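PDB 5HAM: RickCE from Rickettsia bellii, which probably acts as a CE-clan cysteine protease of the deubiquitinase type, an effector protein expected to cleave ubiquitin from modified proteins. Local coordinates for residues W8-I14 with Y144-T148; V213-D217 with L242-H246; N166-G170 with T202-Q208; V149-K153 with N218-A223. All coordinates share one frame; numbering follows the deposited sequence.

In the fold
The four contacts gather about strand 147-155 and helix 211-223 of the catalytic domain. Interactions 1 and 4 share that strand, their centres about 15 Å apart; interactions 2 and 4 share the helix, and their segments alternate along the chain. Interaction 1 closes before the others open. Interaction 3, about 13 Å from the centre of interaction 2, falls between the two segments of interaction 4 and closes before interaction 2 opens. Interaction 1 meets interaction 2 through Tyr9 and His246, and interaction 3 through His146 and Asp167. Trp147 of interaction 1 and Leu169 of interaction 3 both touch Cys211 at the start of helix 211-223, consistent with the His-Asp-Cys order of CE-clan (Ulp1-like) proteases.

Interaction 1: W8-I14 with Y144-T148; sequences WYTENEI and YGHWT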
loop_
_atom_site.group_PDB
_atom_site.type_symbol
_atom_site.label_atom_id
_atom_site.label_comp_id
_atom_site.label_asym_id
_atom_site.label_seq_id
_atom_site.Cartn_x
_atom_site.Cartn_y
_atom_site.Cartn_z
ATOM N N TRP A 8 -6.730 9.055 8.226
ATOM C CA TRP A 8 -6.087 7.972 7.482
ATOM C C TRP A 8 -5.298 7.057 8.395
ATOM O O TRP A 8 -4.428 7.509 9.125
ATOM C CB TRP A 8 -5.193 8.503 6.354
ATOM C CG TRP A 8 -5.954 9.272 5.310
ATOM C CD1 TRP A 8 -7.083 10.022 5.503
ATOM C CD2 TRP A 8 -5.651 9.361 3.914
ATOM N NE1 TRP A 8 -7.493 10.581 4.320
ATOM C CE2 TRP A 8 -6.634 10.188 3.323
ATOM C CE3 TRP A 8 -4.637 8.835 3.104
ATOM C CZ2 TRP A 8 -6.638 10.492 1.960
ATOM C CZ3 TRP A 8 -4.642 9.130 1.750
ATOM C CH2 TRP A 8 -5.640 9.954 1.190
ATOM N N TYR A 9 -5.619 5.767 8.349
ATOM C CA TYR A 9 -4.907 4.763 9.130
ATOM C C TYR A 9 -3.480 4.629 8.637
ATOM O O TYR A 9 -3.214 4.733 7.442
ATOM C CB TYR A 9 -5.549 3.378 8.989
ATOM C CG TYR A 9 -6.810 3.134 9.762
ATOM C CD1 TYR A 9 -7.645 4.174 10.125
ATOM C CD2 TYR A 9 -7.173 1.846 10.122
ATOM C CE1 TYR A 9 -8.813 3.935 10.833
ATOM C CE2 TYR A 9 -8.331 1.596 10.835
ATOM C CZ TYR A 9 -9.149 2.640 11.185
ATOM O OH TYR A 9 -10.305 2.394 11.883
ATOM N N THR A 10 -2.567 4.360 9.554
ATOM C CA THR A 10 -1.227 3.977 9.158
ATOM C C THR A 10 -1.083 2.477 9.377
ATOM O O THR A 10 -1.951 1.847 9.989
ATOM C CB THR A 10 -0.203 4.693 10.008
ATOM O OG1 THR A 10 -0.196 4.099 11.310
ATOM C CG2 THR A 10 -0.589 6.150 10.135
ATOM N N GLU A 11 0.012 1.913 8.879
ATOM C CA GLU A 11 0.282 0.486 9.014
ATOM C C GLU A 11 0.250 0.044 10.477
ATOM O O GLU A 11 -0.096 -1.091 10.794
ATOM C CB GLU A 11 1.644 0.158 8.400
ATOM C CG GLU A 11 1.981 -1.315 8.373
ATOM C CD GLU A 11 3.356 -1.582 7.784
ATOM O OE1 GLU A 11 3.955 -0.638 7.211
ATOM O OE2 GLU A 11 3.834 -2.736 7.893
ATOM N N ASN A 12 0.613 0.962 11.359
ATOM C CA ASN A 12 0.722 0.674 12.765
ATOM C C ASN A 12 -0.626 0.286 13.355
ATOM O O ASN A 12 -0.733 -0.712 14.057
ATOM C CB ASN A 12 1.317 1.876 13.494
ATOM C CG ASN A 12 1.742 1.542 14.885
ATOM O OD1 ASN A 12 1.342 2.200 15.846
ATOM N ND2 ASN A 12 2.546 0.491 15.017
ATOM N N GLU A 13 -1.657 1.062 13.042
ATOM C CA GLU A 13 -2.999 0.757 13.518
ATOM C C GLU A 13 -3.541 -0.495 12.875
ATOM O O GLU A 13 -4.148 -1.329 13.541
ATOM C CB GLU A 13 -3.962 1.897 13.218
ATOM C CG GLU A 13 -3.845 3.053 14.161
ATOM C CD GLU A 13 -2.909 4.117 13.658
ATOM O OE1 GLU A 13 -2.359 3.966 12.542
ATOM O OE2 GLU A 13 -2.735 5.112 14.389
ATOM N N ILE A 14 -3.353 -0.604 11.569
ATOM C CA ILE A 14 -3.887 -1.740 10.836
ATOM C C ILE A 14 -3.344 -3.038 11.445
ATOM O O ILE A 14 -4.094 -3.957 11.749
ATOM C CB ILE A 14 -3.550 -1.615 9.347
ATOM C CG1 ILE A 14 -4.380 -0.485 8.737
ATOM C CG2 ILE A 14 -3.815 -2.914 8.612
ATOM C CD1 ILE A 14 -3.988 -0.146 7.323
ATOM N N TYR A 144 0.016 5.795 -1.392
ATOM C CA TYR A 144 -0.064 6.451 -0.091
ATOM C C TYR A 144 -1.478 6.392 0.525
ATOM O O TYR A 144 -2.425 7.002 0.024
ATOM C CB TYR A 144 0.464 7.902 -0.139
ATOM C CG TYR A 144 0.541 8.517 1.247
ATOM C CD1 TYR A 144 1.671 8.361 2.037
ATOM C CD2 TYR A 144 -0.540 9.212 1.783
ATOM C CE1 TYR A 144 1.728 8.891 3.310
ATOM C CE2 TYR A 144 -0.483 9.754 3.043
ATOM C CZ TYR A 144 0.647 9.589 3.803
ATOM O OH TYR A 144 0.681 10.127 5.060
ATOM N N GLY A 145 -1.610 5.617 1.596
ATOM C CA GLY A 145 -2.865 5.503 2.314
ATOM C C GLY A 145 -3.935 4.698 1.598
ATOM O O GLY A 145 -5.040 4.531 2.116
ATOM N N HIS A 146 -3.618 4.204 0.407
ATOM C CA HIS A 146 -4.554 3.379 -0.352
ATOM C C HIS A 146 -4.459 1.951 0.153
ATOM O O HIS A 146 -3.850 1.090 -0.480
ATOM C CB HIS A 146 -4.258 3.473 -1.857
ATOM C CG HIS A 146 -5.265 2.776 -2.723
ATOM N ND1 HIS A 146 -5.403 3.047 -4.068
ATOM C CD2 HIS A 146 -6.171 1.807 -2.442
ATOM C CE1 HIS A 146 -6.353 2.280 -4.575
ATOM N NE2 HIS A 146 -6.834 1.519 -3.610
ATOM N N TRP A 147 -5.062 1.711 1.307
ATOM C CA TRP A 147 -4.912 0.429 1.985
ATOM C C TRP A 147 -5.906 -0.567 1.448
ATOM O O TRP A 147 -7.066 -0.221 1.227
ATOM C CB TRP A 147 -5.088 0.569 3.495
ATOM C CG TRP A 147 -3.933 1.179 4.126
ATOM C CD1 TRP A 147 -3.855 2.428 4.652
ATOM C CD2 TRP A 147 -2.655 0.583 4.294
ATOM N NE1 TRP A 147 -2.597 2.651 5.150
ATOM C CE2 TRP A 147 -1.834 1.524 4.948
ATOM C CE3 TRP A 147 -2.112 -0.669 3.976
ATOM C CZ2 TRP A 147 -0.516 1.270 5.278
ATOM C CZ3 TRP A 147 -0.807 -0.924 4.300
ATOM C CH2 TRP A 147 -0.019 0.043 4.942
ATOM N N THR A 148 -5.418 -1.788 1.216
ATOM C CA THR A 148 -6.221 -2.910 0.754
ATOM C C THR A 148 -5.720 -4.166 1.472
ATOM O O THR A 148 -4.756 -4.103 2.237
ATOM C CB THR A 148 -6.082 -3.114 -0.771
ATOM O OG1 THR A 148 -4.754 -3.534 -1.098
ATOM C CG2 THR A 148 -6.359 -1.841 -1.511
#
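Trp147 is the centre of this contact: its indole receives the tip of Ile14 on one face and runs past the backbone around Tyr9 and Glu11. Ile14 CD1 stands 3.4 Å from the centroid of the five-membered ring of Trp147, only 12° off the ring normal, a close CH-pi contact. A chi2 of 172° keeps the Ile14 chain extended, which carries CD1 out to the indole. The indole nitrogen has a polar partner as well, since Trp147 NE1 donates to Tyr9 O at 3.2 Å, although the bond is bent and weak. Beyond it, the six-membered ring passes the start of the helix, where Glu11 CB lies 3.8 Å from Trp147 CH2 and the two side chains run nearly perpendicular. The Glu11 carboxylate is engaged elsewhere, with OE2 accepting from Ala32 N.

Trp8 closes the other end. Tyr144 O sits at the rim of its indole, near the ring plane, 3.5 Å from Trp8 CZ3. Gly145, at positive phi and without a side chain, lets Trp8 CE3 come to 3.9 Å of Gly145 CA. At the start of the helix, Thr10 and Glu13 form a capping box that fixes the first turn; Thr10 N donates to Glu13 OE1 at 3.0 Å.

In the fold, the contact brings the start of helix 11-20 against the beginning of strand 147-155. Thr215 of helix 211-223 and Pro139 of strand 135-141 touch both Ile14 and Trp147, wedging the pair between that helix and the sheet.

Interaction 2: V213-D217 with L242-H246; sequences VFTVD and LREHH
A helix-helix crossing is built around Val213 and Leu242: the axes of segments 213-217 and 242-246, on helices 211-223 and 238-251, pass 10.3 Å apart at 71°. The two methyls of Val213 have different duties. Val213 CG1, set anti to the backbone N (chi1 -169°), presses against Leu242 CB at 3.4 Å and also touches the His246 ring, while Val213 CG2 lies over a face of the Arg243 guanidinium, 3.9 Å from Arg243 NH1. Arg243 NH2 is bonded in turn to Tyr7 O and Trp261 O. Leu242 divides its branches as well: CD1 sits over the Phe214 ring, 4.0 Å from the centroid, and Leu242 CD2 approaches Asp217 OD1 at 3.3 Å.

Helix 211-223 starts at Cys211, probably as in CE-clan proteases, where the catalytic cysteine lies at the N-terminal end of a helix, and helix 238-251 packs across its first turns. The His246 imidazole enters this junction edge-on, with His246 CE1 3.1 Å from Val213 O. A water bridges the helices, donating to Asp217 OD1 and hydrogen-bonded to His246 NE2, each at 2.8 Å. Both nitrogens of His246 are thereby held, since ND1 pairs with Tyr9 OH, and Asp217 OD2 forms a salt bridge to Lys221 NZ.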
loop_
_atom_site.group_PDB
_atom_site.type_symbol
_atom_site.label_atom_id
_atom_site.label_comp_id
_atom_site.label_asym_id
_atom_site.label_seq_id
_atom_site.Cartn_x
_atom_site.Cartn_y
_atom_site.Cartn_z
ATOM N N VAL A 213 -9.948 1.414 7.568
ATOM C CA VAL A 213 -11.049 0.899 8.369
ATOM C C VAL A 213 -11.508 -0.444 7.807
ATOM O O VAL A 213 -11.592 -1.435 8.536
ATOM C CB VAL A 213 -12.246 1.891 8.403
ATOM C CG1 VAL A 213 -13.257 1.464 9.441
ATOM C CG2 VAL A 213 -11.764 3.303 8.704
ATOM N N PHE A 214 -11.773 -0.475 6.501
ATOM C CA PHE A 214 -12.261 -1.681 5.831
ATOM C C PHE A 214 -11.194 -2.743 5.565
ATOM O O PHE A 214 -11.498 -3.943 5.537
ATOM C CB PHE A 214 -12.993 -1.321 4.540
ATOM C CG PHE A 214 -14.379 -0.823 4.771
ATOM C CD1 PHE A 214 -15.429 -1.717 4.933
ATOM C CD2 PHE A 214 -14.632 0.544 4.856
ATOM C CE1 PHE A 214 -16.709 -1.278 5.160
ATOM C CE2 PHE A 214 -15.911 1.002 5.092
ATOM C CZ PHE A 214 -16.960 0.084 5.246
ATOM N N THR A 215 -9.956 -2.309 5.338
ATOM C CA THR A 215 -8.842 -3.235 5.251
ATOM C C THR A 215 -8.835 -4.138 6.479
ATOM O O THR A 215 -8.688 -5.350 6.374
ATOM C CB THR A 215 -7.502 -2.481 5.166
ATOM O OG1 THR A 215 -7.353 -1.933 3.852
ATOM C CG2 THR A 215 -6.326 -3.417 5.454
ATOM N N VAL A 216 -9.025 -3.540 7.644
ATOM C CA VAL A 216 -8.989 -4.299 8.875
ATOM C C VAL A 216 -10.178 -5.246 8.936
ATOM O O VAL A 216 -10.023 -6.438 9.193
ATOM C CB VAL A 216 -8.995 -3.364 10.113
ATOM C CG1 VAL A 216 -9.281 -4.158 11.412
ATOM C CG2 VAL A 216 -7.676 -2.556 10.195
ATOM N N ASP A 217 -11.365 -4.713 8.696
ATOM C CA ASP A 217 -12.564 -5.527 8.788
ATOM C C ASP A 217 -12.591 -6.650 7.741
ATOM O O ASP A 217 -12.936 -7.794 8.064
ATOM C CB ASP A 217 -13.806 -4.659 8.683
ATOM C CG ASP A 217 -15.038 -5.347 9.247
ATOM O OD1 ASP A 217 -15.199 -5.355 10.489
ATOM O OD2 ASP A 217 -15.844 -5.867 8.444
ATOM N N LEU A 242 -17.453 1.376 12.437
ATOM C CA LEU A 242 -16.287 0.514 12.438
ATOM C C LEU A 242 -15.117 1.262 13.060
ATOM O O LEU A 242 -14.382 0.714 13.886
ATOM C CB LEU A 242 -15.941 0.080 11.020
ATOM C CG LEU A 242 -16.727 -1.062 10.379
ATOM C CD1 LEU A 242 -16.320 -1.204 8.905
ATOM C CD2 LEU A 242 -16.462 -2.354 11.140
ATOM N N ARG A 243 -14.967 2.525 12.672
ATOM C CA ARG A 243 -13.877 3.364 13.171
ATOM C C ARG A 243 -13.984 3.585 14.691
ATOM O O ARG A 243 -12.984 3.519 15.416
ATOM C CB ARG A 243 -13.842 4.701 12.415
ATOM C CG ARG A 243 -12.627 5.542 12.710
ATOM C CD ARG A 243 -12.735 6.919 12.103
ATOM N NE ARG A 243 -12.521 6.933 10.656
ATOM C CZ ARG A 243 -11.343 7.179 10.085
ATOM N NH1 ARG A 243 -11.232 7.191 8.765
ATOM N NH2 ARG A 243 -10.274 7.412 10.840
ATOM N N GLU A 244 -15.203 3.841 15.161
ATOM C CA GLU A 244 -15.450 4.005 16.585
ATOM C C GLU A 244 -15.066 2.723 17.277
ATOM O O GLU A 244 -14.294 2.729 18.227
ATOM C CB GLU A 244 -16.919 4.341 16.853
ATOM C CG GLU A 244 -17.296 5.767 16.466
ATOM C CD GLU A 244 -18.796 6.045 16.532
ATOM O OE1 GLU A 244 -19.546 5.258 17.153
ATOM O OE2 GLU A 244 -19.225 7.063 15.952
ATOM N N HIS A 245 -15.592 1.620 16.761
ATOM C CA HIS A 245 -15.297 0.302 17.281
ATOM C C HIS A 245 -13.793 0.049 17.328
ATOM O O HIS A 245 -13.274 -0.417 18.341
ATOM C CB HIS A 245 -16.007 -0.744 16.424
ATOM C CG HIS A 245 -15.801 -2.164 16.896
ATOM N ND1 HIS A 245 -16.201 -2.583 18.137
ATOM C CD2 HIS A 245 -15.244 -3.216 16.270
ATOM C CE1 HIS A 245 -15.885 -3.871 18.266
ATOM N NE2 HIS A 245 -15.315 -4.280 17.162
ATOM N N HIS A 246 -13.099 0.362 16.234
ATOM C CA HIS A 246 -11.643 0.212 16.167
ATOM C C HIS A 246 -10.931 1.051 17.223
ATOM O O HIS A 246 -9.931 0.622 17.790
ATOM C CB HIS A 246 -11.112 0.640 14.799
ATOM C CG HIS A 246 -11.477 -0.296 13.692
ATOM N ND1 HIS A 246 -11.251 0.016 12.373
ATOM C CD2 HIS A 246 -12.040 -1.521 13.704
ATOM C CE1 HIS A 246 -11.661 -0.991 11.609
ATOM N NE2 HIS A 246 -12.142 -1.937 12.406
HETATM O O HOH W 1 -13.297 -4.520 12.329
#

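Interaction 3: N166-G170 with T202-Q208; sequences NDSLG and TKQQTDQ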
loop_
_atom_site.group_PDB
_atom_site.type_symbol
_atom_site.label_atom_id
_atom_site.label_comp_id
_atom_site.label_asym_id
_atom_site.label_seq_id
_atom_site.Cartn_x
_atom_site.Cartn_y
_atom_site.Cartn_z
ATOM N N ASN A 166 -9.417 -7.723 -1.355
ATOM C CA ASN A 166 -10.409 -6.684 -1.595
ATOM C C ASN A 166 -9.901 -5.261 -1.470
ATOM O O ASN A 166 -9.013 -4.982 -0.678
ATOM C CB ASN A 166 -11.649 -6.861 -0.743
ATOM C CG ASN A 166 -12.825 -6.063 -1.289
ATOM O OD1 ASN A 166 -13.285 -6.310 -2.408
ATOM N ND2 ASN A 166 -13.292 -5.090 -0.526
ATOM N N ASP A 167 -10.480 -4.374 -2.271
ATOM C CA ASP A 167 -10.190 -2.941 -2.217
ATOM C C ASP A 167 -11.512 -2.254 -1.906
ATOM O O ASP A 167 -12.434 -2.284 -2.716
ATOM C CB ASP A 167 -9.631 -2.460 -3.570
ATOM C CG ASP A 167 -9.175 -0.978 -3.566
ATOM O OD1 ASP A 167 -9.573 -0.173 -2.693
ATOM O OD2 ASP A 167 -8.408 -0.611 -4.476
ATOM N N SER A 168 -11.602 -1.641 -0.732
ATOM C CA SER A 168 -12.837 -0.973 -0.306
ATOM C C SER A 168 -13.287 0.176 -1.217
ATOM O O SER A 168 -14.476 0.491 -1.280
ATOM C CB SER A 168 -12.746 -0.501 1.158
ATOM O OG SER A 168 -11.610 0.327 1.403
ATOM N N LEU A 169 -12.344 0.799 -1.918
ATOM C CA LEU A 169 -12.666 1.869 -2.863
ATOM C C LEU A 169 -13.359 1.366 -4.127
ATOM O O LEU A 169 -13.834 2.171 -4.932
ATOM C CB LEU A 169 -11.399 2.638 -3.273
ATOM C CG LEU A 169 -10.663 3.483 -2.223
ATOM C CD1 LEU A 169 -9.270 3.874 -2.713
ATOM C CD2 LEU A 169 -11.474 4.721 -1.852
ATOM N N GLY A 170 -13.388 0.047 -4.316
ATOM C CA GLY A 170 -14.026 -0.542 -5.485
ATOM C C GLY A 170 -13.142 -0.726 -6.722
ATOM O O GLY A 170 -13.652 -0.928 -7.817
ATOM N N THR A 202 -15.370 -5.678 -4.015
ATOM C CA THR A 202 -16.566 -5.164 -3.378
ATOM C C THR A 202 -16.338 -3.726 -2.991
ATOM O O THR A 202 -15.604 -3.444 -2.045
ATOM C CB THR A 202 -16.913 -5.962 -2.138
ATOM O OG1 THR A 202 -16.999 -7.340 -2.490
ATOM C CG2 THR A 202 -18.240 -5.487 -1.546
ATOM N N LYS A 203 -16.945 -2.821 -3.748
ATOM C CA LYS A 203 -16.852 -1.417 -3.426
ATOM C C LYS A 203 -17.553 -1.229 -2.097
ATOM O O LYS A 203 -18.705 -1.643 -1.931
ATOM C CB LYS A 203 -17.517 -0.556 -4.506
ATOM C CG LYS A 203 -17.540 0.918 -4.157
ATOM C CD LYS A 203 -18.529 1.704 -5.013
ATOM C CE LYS A 203 -17.828 2.755 -5.877
ATOM N NZ LYS A 203 -18.791 3.695 -6.560
ATOM N N GLN A 204 -16.860 -0.617 -1.147
ATOM C CA GLN A 204 -17.443 -0.423 0.173
ATOM C C GLN A 204 -17.639 1.045 0.505
ATOM O O GLN A 204 -18.722 1.454 0.910
ATOM C CB GLN A 204 -16.622 -1.149 1.240
ATOM C CG GLN A 204 -16.805 -2.626 1.136
ATOM C CD GLN A 204 -15.765 -3.420 1.894
ATOM O OE1 GLN A 204 -14.586 -3.054 1.931
ATOM N NE2 GLN A 204 -16.197 -4.524 2.505
ATOM N N GLN A 205 -16.599 1.841 0.308
ATOM C CA GLN A 205 -16.702 3.275 0.541
ATOM C C GLN A 205 -15.673 3.981 -0.312
ATOM O O GLN A 205 -14.529 3.534 -0.409
ATOM C CB GLN A 205 -16.489 3.596 2.022
ATOM C CG GLN A 205 -16.641 5.076 2.350
ATOM C CD GLN A 205 -16.905 5.319 3.814
ATOM O OE1 GLN A 205 -17.401 4.442 4.518
ATOM N NE2 GLN A 205 -16.569 6.512 4.288
ATOM N N THR A 206 -16.062 5.084 -0.940
ATOM C CA THR A 206 -15.146 5.760 -1.861
ATOM C C THR A 206 -14.280 6.834 -1.217
ATOM O O THR A 206 -13.523 7.495 -1.902
ATOM C CB THR A 206 -15.868 6.349 -3.067
ATOM O OG1 THR A 206 -16.822 7.316 -2.617
ATOM C CG2 THR A 206 -16.590 5.253 -3.815
ATOM N N ASP A 207 -14.382 7.003 0.094
ATOM C CA ASP A 207 -13.442 7.861 0.798
ATOM C C ASP A 207 -12.143 7.107 1.041
ATOM O O ASP A 207 -12.143 6.028 1.646
ATOM C CB ASP A 207 -14.017 8.329 2.131
ATOM C CG ASP A 207 -15.363 8.992 1.977
ATOM O OD1 ASP A 207 -15.976 8.847 0.900
ATOM O OD2 ASP A 207 -15.814 9.652 2.936
ATOM N N GLN A 208 -11.037 7.678 0.577
ATOM C CA GLN A 208 -9.738 7.068 0.814
ATOM C C GLN A 208 -9.423 7.030 2.313
ATOM O O GLN A 208 -8.631 6.215 2.764
ATOM C CB GLN A 208 -8.620 7.775 0.029
ATOM C CG GLN A 208 -7.268 7.074 0.151
ATOM C CD GLN A 208 -6.425 7.206 -1.096
ATOM O OE1 GLN A 208 -6.928 7.574 -2.163
ATOM N NE2 GLN A 208 -5.130 6.913 -0.972
HETATM O O HOH W 2 -12.522 2.922 1.591
#
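With chi1 at -162°, Asn166 places CG opposite its own backbone N and extends its carboxamide to the main chain of Thr202. There it is gripped at both ends: Asn166 OD1 accepts from Thr202 N at 2.7 Å on a lone pair in the carbonyl plane, and Asn166 ND2 donates to Thr202 O at 3.2 Å, with that oxygen almost in the amide plane. This pair of nearly straight bonds should fix the rotation of the amide.

The next junction is carried by backbone. Ser168 O takes two donors, Gln204 N at 2.6 Å and Gln205 N at 3.0 Å, the second from above the carbonyl plane. The Ser168 hydroxyl, at chi1 55°, donates to a water, which itself donates to Gln205 O and Asp207 O and so ties the loops together again. Alongside, Leu169 CD2 meets Thr206 O at 3.4 Å, and the absence of a side chain lets Gly170 CA come to 3.6 Å of Lys203 CA.

A type I turn from Asp167 to Gly170 shapes the first loop, reinforced by an Asx turn in which Leu169 N donates to Asp167 OD1. Asp167 OD2 bonds to His146 NE2, while Leu169 touches both His146 and Cys211, an arrangement consistent with the His-Asp-Cys triad of CE-clan proteases; by its spacing of six residues before Cys211, Gln205 probably corresponds to the clan's oxyanion-hole glutamine.

Interaction 4: V149-K153 with N218-A223; sequences VLVAK and NGIKIA
Asn218 brings the one flat side-chain group to this contact, yet it meets Val149 through its aliphatic base rather than its amide: Val149 CG1 lies 3.9 Å from Asn218 CB. The carboxamide itself is engaged elsewhere, with ND2 donating to Gln204 OE1. The remainder is mostly aliphatic, with one extended lysine. Val149 directs CG2 onto the bare backbone of Gly219, 3.7 Å from Gly219 CA, so strand and helix come close at this point.

One strand repeat further on, Val151 fits against Ile222, with Val151 CB and CG2 both 3.6 Å from Ile222 CG2. Set anti to the backbone N (chi1 -174°), Val151 CG1 lies 4.0 Å from Ala223 CA, in the last residue of the helix.

Lys153 continues this face of the strand but ends in a polar contact. Its extended chain brings Lys153 NZ to Ile222 O as a hydrogen bond modelled very short at 2.5 Å, a length that is doubtful in detail. Lys153 CE is 3.5 Å from Ala223 O. An ammonium beside the closing carbonyls of a helix would probably be favoured by the partial negative charge there.

Segments 149-153 and 218-223 run nearly parallel, 19° apart with axes 8.4 Å from each other. Strand 147-155, the middle strand of a five-stranded mixed sheet, is bonded to strands 135-141 and 160-166, and the helix lies along it, consistent with the CE-clan cysteine protease core, in which a helix packs on the central sheet.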
loop_
_atom_site.group_PDB
_atom_site.type_symbol
_atom_site.label_atom_id
_atom_site.label_comp_id
_atom_site.label_asym_id
_atom_site.label_seq_id
_atom_site.Cartn_x
_atom_site.Cartn_y
_atom_site.Cartn_z
ATOM N N VAL A 149 -6.345 -5.313 1.232
ATOM C CA VAL A 149 -5.938 -6.511 1.964
ATOM C C VAL A 149 -5.828 -7.759 1.084
ATOM O O VAL A 149 -6.612 -7.966 0.147
ATOM C CB VAL A 149 -6.863 -6.784 3.194
ATOM C CG1 VAL A 149 -8.271 -7.210 2.742
ATOM C CG2 VAL A 149 -6.247 -7.806 4.122
ATOM N N LEU A 150 -4.834 -8.583 1.384
ATOM C CA LEU A 150 -4.690 -9.849 0.695
ATOM C C LEU A 150 -4.549 -10.969 1.721
ATOM O O LEU A 150 -3.642 -10.952 2.534
ATOM C CB LEU A 150 -3.470 -9.808 -0.221
ATOM C CG LEU A 150 -3.226 -11.074 -1.041
ATOM C CD1 LEU A 150 -4.294 -11.205 -2.136
ATOM C CD2 LEU A 150 -1.824 -11.084 -1.638
ATOM N N VAL A 151 -5.455 -11.938 1.679
ATOM C CA VAL A 151 -5.429 -13.048 2.628
ATOM C C VAL A 151 -5.063 -14.359 1.937
ATOM O O VAL A 151 -5.637 -14.724 0.910
ATOM C CB VAL A 151 -6.777 -13.199 3.360
ATOM C CG1 VAL A 151 -6.671 -14.261 4.443
ATOM C CG2 VAL A 151 -7.202 -11.866 3.956
ATOM N N ALA A 152 -4.088 -15.052 2.510
ATOM C CA ALA A 152 -3.530 -16.261 1.922
ATOM C C ALA A 152 -3.982 -17.480 2.692
ATOM O O ALA A 152 -3.872 -17.527 3.921
ATOM C CB ALA A 152 -2.016 -16.180 1.948
ATOM N N LYS A 153 -4.486 -18.469 1.966
ATOM C CA LYS A 153 -4.919 -19.717 2.571
ATOM C C LYS A 153 -4.447 -20.902 1.744
ATOM O O LYS A 153 -4.094 -20.767 0.575
ATOM C CB LYS A 153 -6.433 -19.753 2.724
ATOM C CG LYS A 153 -6.957 -18.749 3.724
ATOM C CD LYS A 153 -8.465 -18.808 3.811
ATOM C CE LYS A 153 -9.011 -17.673 4.645
ATOM N NZ LYS A 153 -10.494 -17.640 4.618
ATOM N N ASN A 218 -12.212 -6.332 6.507
ATOM C CA ASN A 218 -12.163 -7.344 5.444
ATOM C C ASN A 218 -11.154 -8.438 5.764
ATOM O O ASN A 218 -11.468 -9.622 5.655
ATOM C CB ASN A 218 -11.853 -6.726 4.071
ATOM C CG ASN A 218 -12.921 -5.747 3.625
ATOM O OD1 ASN A 218 -14.076 -5.855 4.035
ATOM N ND2 ASN A 218 -12.547 -4.790 2.780
ATOM N N GLY A 219 -9.951 -8.042 6.176
ATOM C CA GLY A 219 -8.896 -9.001 6.477
ATOM C C GLY A 219 -9.320 -9.985 7.546
ATOM O O GLY A 219 -9.203 -11.195 7.378
ATOM N N ILE A 220 -9.843 -9.456 8.641
ATOM C CA ILE A 220 -10.390 -10.278 9.710
ATOM C C ILE A 220 -11.482 -11.231 9.227
ATOM O O ILE A 220 -11.460 -12.430 9.525
ATOM C CB ILE A 220 -10.967 -9.386 10.797
ATOM C CG1 ILE A 220 -9.836 -8.615 11.462
ATOM C CG2 ILE A 220 -11.716 -10.206 11.817
ATOM C CD1 ILE A 220 -10.318 -7.591 12.417
ATOM N N LYS A 221 -12.430 -10.701 8.462
ATOM C CA LYS A 221 -13.531 -11.530 7.987
ATOM C C LYS A 221 -13.094 -12.605 7.000
ATOM O O LYS A 221 -13.446 -13.770 7.154
ATOM C CB LYS A 221 -14.673 -10.677 7.431
ATOM C CG LYS A 221 -15.701 -10.384 8.511
ATOM C CD LYS A 221 -16.322 -9.035 8.348
ATOM C CE LYS A 221 -17.337 -8.796 9.445
ATOM N NZ LYS A 221 -18.034 -7.513 9.204
ATOM N N ILE A 222 -12.308 -12.211 6.005
ATOM C CA ILE A 222 -11.781 -13.143 5.036
ATOM C C ILE A 222 -10.928 -14.204 5.717
ATOM O O ILE A 222 -11.061 -15.386 5.418
ATOM C CB ILE A 222 -10.945 -12.422 3.985
ATOM C CG1 ILE A 222 -11.818 -11.436 3.206
ATOM C CG2 ILE A 222 -10.321 -13.425 3.041
ATOM C CD1 ILE A 222 -11.015 -10.494 2.294
ATOM N N ALA A 223 -10.068 -13.790 6.646
ATOM C CA ALA A 223 -9.256 -14.754 7.401
ATOM C C ALA A 223 -10.135 -15.845 8.038
ATOM O O ALA A 223 -9.791 -17.025 8.009
ATOM C CB ALA A 223 -8.445 -14.043 8.470
#